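TbiB1 (Thermobaculum terrenum, PDB 5V1V) binds the TbiA(alpha) leader peptide, probably to guide the precursor in lasso peptide biosynthesis, as a small zinc-binding protein of the PqqD family. Local coordinates at residues A[51-56]-A[62-67]; A[73-78]-A[82-87]. All coordinates share one frame; numbering follows the deposited sequence.

In the fold
A small winged-helix-like domain of the PqqD family can be read through its last long helix, 64-80, which serves both contacts. Interaction 1 comes first along the chain and joins the start of this helix to helix 49-59; interaction 2 follows and folds the C-terminal segment, with its short strand 84-85, back onto the other end. Their centres lie about 17 Å apart and their nearest atoms about 5 Å, without touching. Helix 34-44 packs against both, and strand 84-85 pairs antiparallel with strand 5-6. Residues from each contact also pack on the bound leader peptide, so the helix frames its binding surface at two places.

Interaction 1: A[51-56]-A[62-67]; sequences EIVDAI and VDRPTV. With ZN (zinc ion), chain F.
Val-53 and Val-67 meet where helix 49-59 packs against the start of helix 64-80, a helix-turn-helix-like pairing within the PqqD domain. CG1 of Val-67 lies 3.9 Å from CA of Val-53, close enough to touch the backbone of the facing helix. CG2 of Val-67 reaches CG2 of Ile-56 at 3.8 Å, so one valine bridges successive turns. Val-62, still in the connecting turn, adds its CG1 beside the carbonyl of Ile-56.

Above this apolar layer Arg-64 reaches across. With CG anti to the backbone N (chi1 -177°) and the chain extended as far as NE, its guanidinium arrives flat over Val-53, whose CG1 sits under the centre of the group, 3.6 Å from CZ. At the edge a salt bridge forms: NH1 of Arg-64 meets OD1 of Asp-54 at 2.7 Å, in the guanidinium plane, while the bond from NH2 to the same oxygen is weak. Glu-50 pairs with Arg-64 as well and joins Asp-54 on a zinc ion, so the two acids share both cations. The carboxylate of Asp-54 divides its work: OD1 faces the arginine, and OD2 binds the zinc at 2.0 Å.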
loop_
_atom_site.group_PDB
_atom_site.type_symbol
_atom_site.label_atom_id
_atom_site.label_comp_id
_atom_site.label_asym_id
_atom_site.label_seq_id
_atom_site.Cartn_x
_atom_site.Cartn_y
_atom_site.Cartn_z
ATOM N N GLU A 51 7.135 -10.831 -4.385
ATOM C CA GLU A 51 7.628 -10.873 -3.008
ATOM C C GLU A 51 6.545 -10.451 -2.025
ATOM O O GLU A 51 6.436 -11.012 -0.938
ATOM C CB GLU A 51 8.838 -9.958 -2.824
ATOM C CG GLU A 51 10.037 -10.350 -3.656
ATOM C CD GLU A 51 11.238 -9.483 -3.375
ATOM O OE1 GLU A 51 12.157 -9.959 -2.680
ATOM O OE2 GLU A 51 11.250 -8.322 -3.841
ATOM N N ILE A 52 5.748 -9.455 -2.407
ATOM C CA ILE A 52 4.678 -8.980 -1.544
ATOM C C ILE A 52 3.602 -10.062 -1.413
ATOM O O ILE A 52 3.153 -10.358 -0.315
ATOM C CB ILE A 52 4.073 -7.654 -2.056
ATOM C CG1 ILE A 52 5.135 -6.543 -2.013
ATOM C CG2 ILE A 52 2.836 -7.284 -1.243
ATOM C CD1 ILE A 52 4.718 -5.259 -2.696
ATOM N N VAL A 53 3.209 -10.667 -2.531
ATOM C CA VAL A 53 2.262 -11.780 -2.493
ATOM C C VAL A 53 2.779 -12.866 -1.541
ATOM O O VAL A 53 2.046 -13.343 -0.675
ATOM C CB VAL A 53 1.992 -12.354 -3.906
ATOM C CG1 VAL A 53 1.177 -13.641 -3.821
ATOM C CG2 VAL A 53 1.280 -11.327 -4.783
ATOM N N ASP A 54 4.043 -13.246 -1.695
ATOM C CA ASP A 54 4.595 -14.326 -0.892
ATOM C C ASP A 54 4.613 -13.953 0.585
ATOM O O ASP A 54 4.313 -14.794 1.427
ATOM C CB ASP A 54 5.978 -14.717 -1.397
ATOM C CG ASP A 54 5.925 -15.399 -2.741
ATOM O OD1 ASP A 54 4.811 -15.669 -3.246
ATOM O OD2 ASP A 54 7.007 -15.663 -3.306
ATOM N N ALA A 55 4.941 -12.699 0.900
ATOM C CA ALA A 55 4.972 -12.241 2.287
ATOM C C ALA A 55 3.589 -12.270 2.924
ATOM O O ALA A 55 3.430 -12.778 4.037
ATOM C CB ALA A 55 5.583 -10.853 2.380
ATOM N N ILE A 56 2.590 -11.756 2.211
ATOM C CA ILE A 56 1.225 -11.756 2.730
ATOM C C ILE A 56 0.713 -13.192 2.908
ATOM O O ILE A 56 0.071 -13.496 3.907
ATOM C CB ILE A 56 0.277 -10.888 1.867
ATOM C CG1 ILE A 56 0.751 -9.421 1.832
ATOM C CG2 ILE A 56 -1.149 -10.966 2.392
ATOM C CD1 ILE A 56 0.947 -8.765 3.193
ATOM N N VAL A 62 -4.753 -16.667 4.515
ATOM C CA VAL A 62 -5.364 -16.276 3.248
ATOM C C VAL A 62 -4.764 -17.095 2.115
ATOM O O VAL A 62 -3.597 -17.473 2.173
ATOM C CB VAL A 62 -5.187 -14.755 2.993
ATOM C CG1 VAL A 62 -3.716 -14.374 2.870
ATOM C CG2 VAL A 62 -5.989 -14.301 1.785
ATOM N N ASP A 63 -5.570 -17.344 1.086
ATOM C CA ASP A 63 -5.136 -18.064 -0.103
ATOM C C ASP A 63 -4.461 -17.111 -1.090
ATOM O O ASP A 63 -4.795 -15.924 -1.147
ATOM C CB ASP A 63 -6.334 -18.752 -0.766
ATOM C CG ASP A 63 -7.427 -17.769 -1.171
ATOM O OD1 ASP A 63 -8.092 -17.202 -0.276
ATOM O OD2 ASP A 63 -7.617 -17.564 -2.388
ATOM N N ARG A 64 -3.521 -17.638 -1.873
ATOM C CA ARG A 64 -2.790 -16.855 -2.866
ATOM C C ARG A 64 -3.678 -16.119 -3.890
ATOM O O ARG A 64 -3.431 -14.948 -4.157
ATOM C CB ARG A 64 -1.718 -17.710 -3.557
ATOM C CG ARG A 64 -0.853 -16.967 -4.558
ATOM C CD ARG A 64 0.159 -17.902 -5.203
ATOM N NE ARG A 64 1.218 -17.142 -5.858
ATOM C CZ ARG A 64 2.340 -16.751 -5.259
ATOM N NH1 ARG A 64 2.575 -17.053 -3.984
ATOM N NH2 ARG A 64 3.238 -16.059 -5.939
ATOM N N PRO A 65 -4.723 -16.779 -4.443
ATOM C CA PRO A 65 -5.578 -16.056 -5.398
ATOM C C PRO A 65 -6.213 -14.788 -4.827
ATOM O O PRO A 65 -6.298 -13.773 -5.527
ATOM C CB PRO A 65 -6.643 -17.098 -5.763
ATOM C CG PRO A 65 -5.921 -18.394 -5.636
ATOM C CD PRO A 65 -5.050 -18.221 -4.423
ATOM N N THR A 66 -6.639 -14.840 -3.568
ATOM C CA THR A 66 -7.246 -13.682 -2.926
ATOM C C THR A 66 -6.211 -12.580 -2.776
ATOM O O THR A 66 -6.498 -11.412 -3.061
ATOM C CB THR A 66 -7.833 -14.054 -1.553
ATOM O OG1 THR A 66 -8.943 -14.931 -1.748
ATOM C CG2 THR A 66 -8.311 -12.820 -0.801
ATOM N N VAL A 67 -5.006 -12.950 -2.347
ATOM C CA VAL A 67 -3.937 -11.964 -2.188
ATOM C C VAL A 67 -3.611 -11.299 -3.527
ATOM O O VAL A 67 -3.472 -10.081 -3.598
ATOM C CB VAL A 67 -2.658 -12.575 -1.586
ATOM C CG1 VAL A 67 -1.554 -11.529 -1.514
ATOM C CG2 VAL A 67 -2.942 -13.142 -0.207
HETATM ZN ZN ZN F . 6.954 -16.580 -5.041
HETATM O O HOH W 1 5.779 -18.190 -4.569
#

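Interaction 2: A[73-78]-A[82-87]; sequences DFLRAL and ELLEGY. With ZN (zinc ion), chain G.
Leu-75, Leu-78 and Leu-84 form the apolar centre where the segment after helix 64-80 folds back along it. CB of Leu-78 meets CB of Leu-84 at 3.9 Å, and the Leu-84 side chain, pointing CG away from its own backbone N (chi1 176°), carries CD2 to CD2 of Leu-75 at 4.0 Å. The end of the Leu-78 side chain meets a second partner: its CD2 touches CD1 of Leu-83, the two side chains crossing at about a right angle. Leu-43 of helix 34-44 packs on both Leu-75 and Leu-78, extending this core.

Farther along, the Tyr-87 ring spans two neighbouring helix residues: CE1 approaches CB of Leu-75 at 3.7 Å, while CE2 lies 3.5 Å from CG of Arg-76. Asp-89 holds the outer ends of this pair: it is hydrogen-bonded to the Tyr-87 hydroxyl and forms a salt bridge with Arg-76.

At the helix end, Leu-83 N donates to Leu-78 O at 2.9 Å. Beyond it, Glu-82 OE1 and Glu-85 OE1 bind a zinc ion, at 1.9 and 2.1 Å, with two waters; one of these also donates to Leu-84 O, tying the site to the strand backbone. Glu-82, at positive phi (63°), is the C-prime residue of a Schellman motif, which ends the helix and turns the chain into strand 84-85.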
loop_
_atom_site.group_PDB
_atom_site.type_symbol
_atom_site.label_atom_id
_atom_site.label_comp_id
_atom_site.label_asym_id
_atom_site.label_seq_id
_atom_site.Cartn_x
_atom_site.Cartn_y
_atom_site.Cartn_z
ATOM N N ASP A 73 -5.713 -4.633 -7.109
ATOM C CA ASP A 73 -6.616 -3.493 -6.904
ATOM C C ASP A 73 -6.013 -2.437 -5.981
ATOM O O ASP A 73 -6.177 -1.239 -6.218
ATOM C CB ASP A 73 -7.978 -3.950 -6.345
ATOM C CG ASP A 73 -8.874 -4.589 -7.398
ATOM O OD1 ASP A 73 -8.727 -4.292 -8.603
ATOM O OD2 ASP A 73 -9.750 -5.393 -7.010
ATOM N N PHE A 74 -5.309 -2.876 -4.944
ATOM C CA PHE A 74 -4.701 -1.952 -4.006
ATOM C C PHE A 74 -3.583 -1.155 -4.672
ATOM O O PHE A 74 -3.516 0.070 -4.536
ATOM C CB PHE A 74 -4.189 -2.725 -2.794
ATOM C CG PHE A 74 -3.596 -1.867 -1.726
ATOM C CD1 PHE A 74 -4.387 -1.000 -0.975
ATOM C CD2 PHE A 74 -2.239 -1.945 -1.450
ATOM C CE1 PHE A 74 -3.824 -0.227 0.031
ATOM C CE2 PHE A 74 -1.674 -1.185 -0.438
ATOM C CZ PHE A 74 -2.466 -0.320 0.294
ATOM N N LEU A 75 -2.712 -1.848 -5.400
ATOM C CA LEU A 75 -1.642 -1.151 -6.120
ATOM C C LEU A 75 -2.211 -0.172 -7.154
ATOM O O LEU A 75 -1.704 0.933 -7.315
ATOM C CB LEU A 75 -0.687 -2.138 -6.789
ATOM C CG LEU A 75 0.092 -3.073 -5.865
ATOM C CD1 LEU A 75 1.014 -3.939 -6.705
ATOM C CD2 LEU A 75 0.883 -2.303 -4.824
ATOM N N ARG A 76 -3.280 -0.572 -7.845
ATOM C CA ARG A 76 -3.933 0.331 -8.781
ATOM C C ARG A 76 -4.488 1.566 -8.078
ATOM O O ARG A 76 -4.400 2.661 -8.612
ATOM C CB ARG A 76 -5.064 -0.386 -9.507
ATOM C CG ARG A 76 -4.603 -1.411 -10.530
ATOM C CD ARG A 76 -5.786 -2.161 -11.140
ATOM N NE ARG A 76 -6.769 -1.251 -11.727
ATOM C CZ ARG A 76 -6.614 -0.621 -12.890
ATOM N NH1 ARG A 76 -5.515 -0.804 -13.620
ATOM N NH2 ARG A 76 -7.568 0.193 -13.327
ATOM N N ALA A 77 -5.019 1.391 -6.866
ATOM C CA ALA A 77 -5.557 2.527 -6.119
ATOM C C ALA A 77 -4.431 3.473 -5.731
ATOM O O ALA A 77 -4.571 4.690 -5.841
ATOM C CB ALA A 77 -6.340 2.059 -4.898
ATOM N N LEU A 78 -3.305 2.913 -5.295
ATOM C CA LEU A 78 -2.145 3.737 -4.975
ATOM C C LEU A 78 -1.652 4.489 -6.209
ATOM O O LEU A 78 -1.348 5.681 -6.135
ATOM C CB LEU A 78 -1.013 2.896 -4.383
ATOM C CG LEU A 78 -1.284 2.162 -3.068
ATOM C CD1 LEU A 78 -0.078 1.301 -2.723
ATOM C CD2 LEU A 78 -1.606 3.132 -1.940
ATOM N N GLU A 82 -1.331 8.743 -7.342
ATOM C CA GLU A 82 0.063 9.189 -7.528
ATOM C C GLU A 82 0.948 8.880 -6.320
ATOM O O GLU A 82 1.949 9.558 -6.051
ATOM C CB GLU A 82 0.141 10.662 -7.981
ATOM C CG GLU A 82 -0.546 10.902 -9.325
ATOM C CD GLU A 82 -0.039 9.989 -10.436
ATOM O OE1 GLU A 82 1.198 9.844 -10.585
ATOM O OE2 GLU A 82 -0.866 9.413 -11.175
ATOM N N LEU A 83 0.584 7.814 -5.612
ATOM C CA LEU A 83 1.341 7.357 -4.456
ATOM C C LEU A 83 2.397 6.325 -4.829
ATOM O O LEU A 83 3.367 6.139 -4.091
ATOM C CB LEU A 83 0.413 6.790 -3.373
ATOM C CG LEU A 83 -0.615 7.774 -2.786
ATOM C CD1 LEU A 83 -1.707 7.028 -2.035
ATOM C CD2 LEU A 83 0.059 8.783 -1.868
ATOM N N LEU A 84 2.191 5.673 -5.973
ATOM C CA LEU A 84 3.027 4.584 -6.473
ATOM C C LEU A 84 3.304 4.845 -7.930
ATOM O O LEU A 84 2.373 5.169 -8.694
ATOM C CB LEU A 84 2.295 3.241 -6.329
ATOM C CG LEU A 84 2.962 1.979 -6.883
ATOM C CD1 LEU A 84 4.115 1.567 -5.982
ATOM C CD2 LEU A 84 1.934 0.858 -6.962
ATOM N N GLU A 85 4.576 4.709 -8.308
ATOM C CA GLU A 85 5.017 4.924 -9.680
ATOM C C GLU A 85 5.495 3.641 -10.338
ATOM O O GLU A 85 6.030 2.754 -9.676
ATOM C CB GLU A 85 6.114 5.995 -9.741
ATOM C CG GLU A 85 5.717 7.344 -9.150
ATOM C CD GLU A 85 4.491 7.973 -9.803
ATOM O OE1 GLU A 85 4.048 7.492 -10.867
ATOM O OE2 GLU A 85 3.960 8.962 -9.252
ATOM N N GLY A 86 5.296 3.563 -11.651
ATOM C CA GLY A 86 5.750 2.430 -12.446
ATOM C C GLY A 86 4.772 1.276 -12.547
ATOM O O GLY A 86 5.086 0.263 -13.155
ATOM N N TYR A 87 3.581 1.417 -11.967
ATOM C CA TYR A 87 2.636 0.309 -11.961
ATOM C C TYR A 87 2.132 -0.082 -13.359
ATOM O O TYR A 87 1.795 0.774 -14.175
ATOM C CB TYR A 87 1.445 0.563 -11.025
ATOM C CG TYR A 87 0.516 -0.622 -11.049
ATOM C CD1 TYR A 87 0.799 -1.757 -10.290
ATOM C CD2 TYR A 87 -0.597 -0.649 -11.896
ATOM C CE1 TYR A 87 -0.019 -2.873 -10.340
ATOM C CE2 TYR A 87 -1.415 -1.767 -11.957
ATOM C CZ TYR A 87 -1.120 -2.866 -11.173
ATOM O OH TYR A 87 -1.919 -3.977 -11.215
HETATM ZN ZN ZN G . 2.263 8.412 -11.337
HETATM O O HOH W 2 1.167 7.024 -10.240
HETATM O O HOH W 3 3.416 9.591 -12.477
#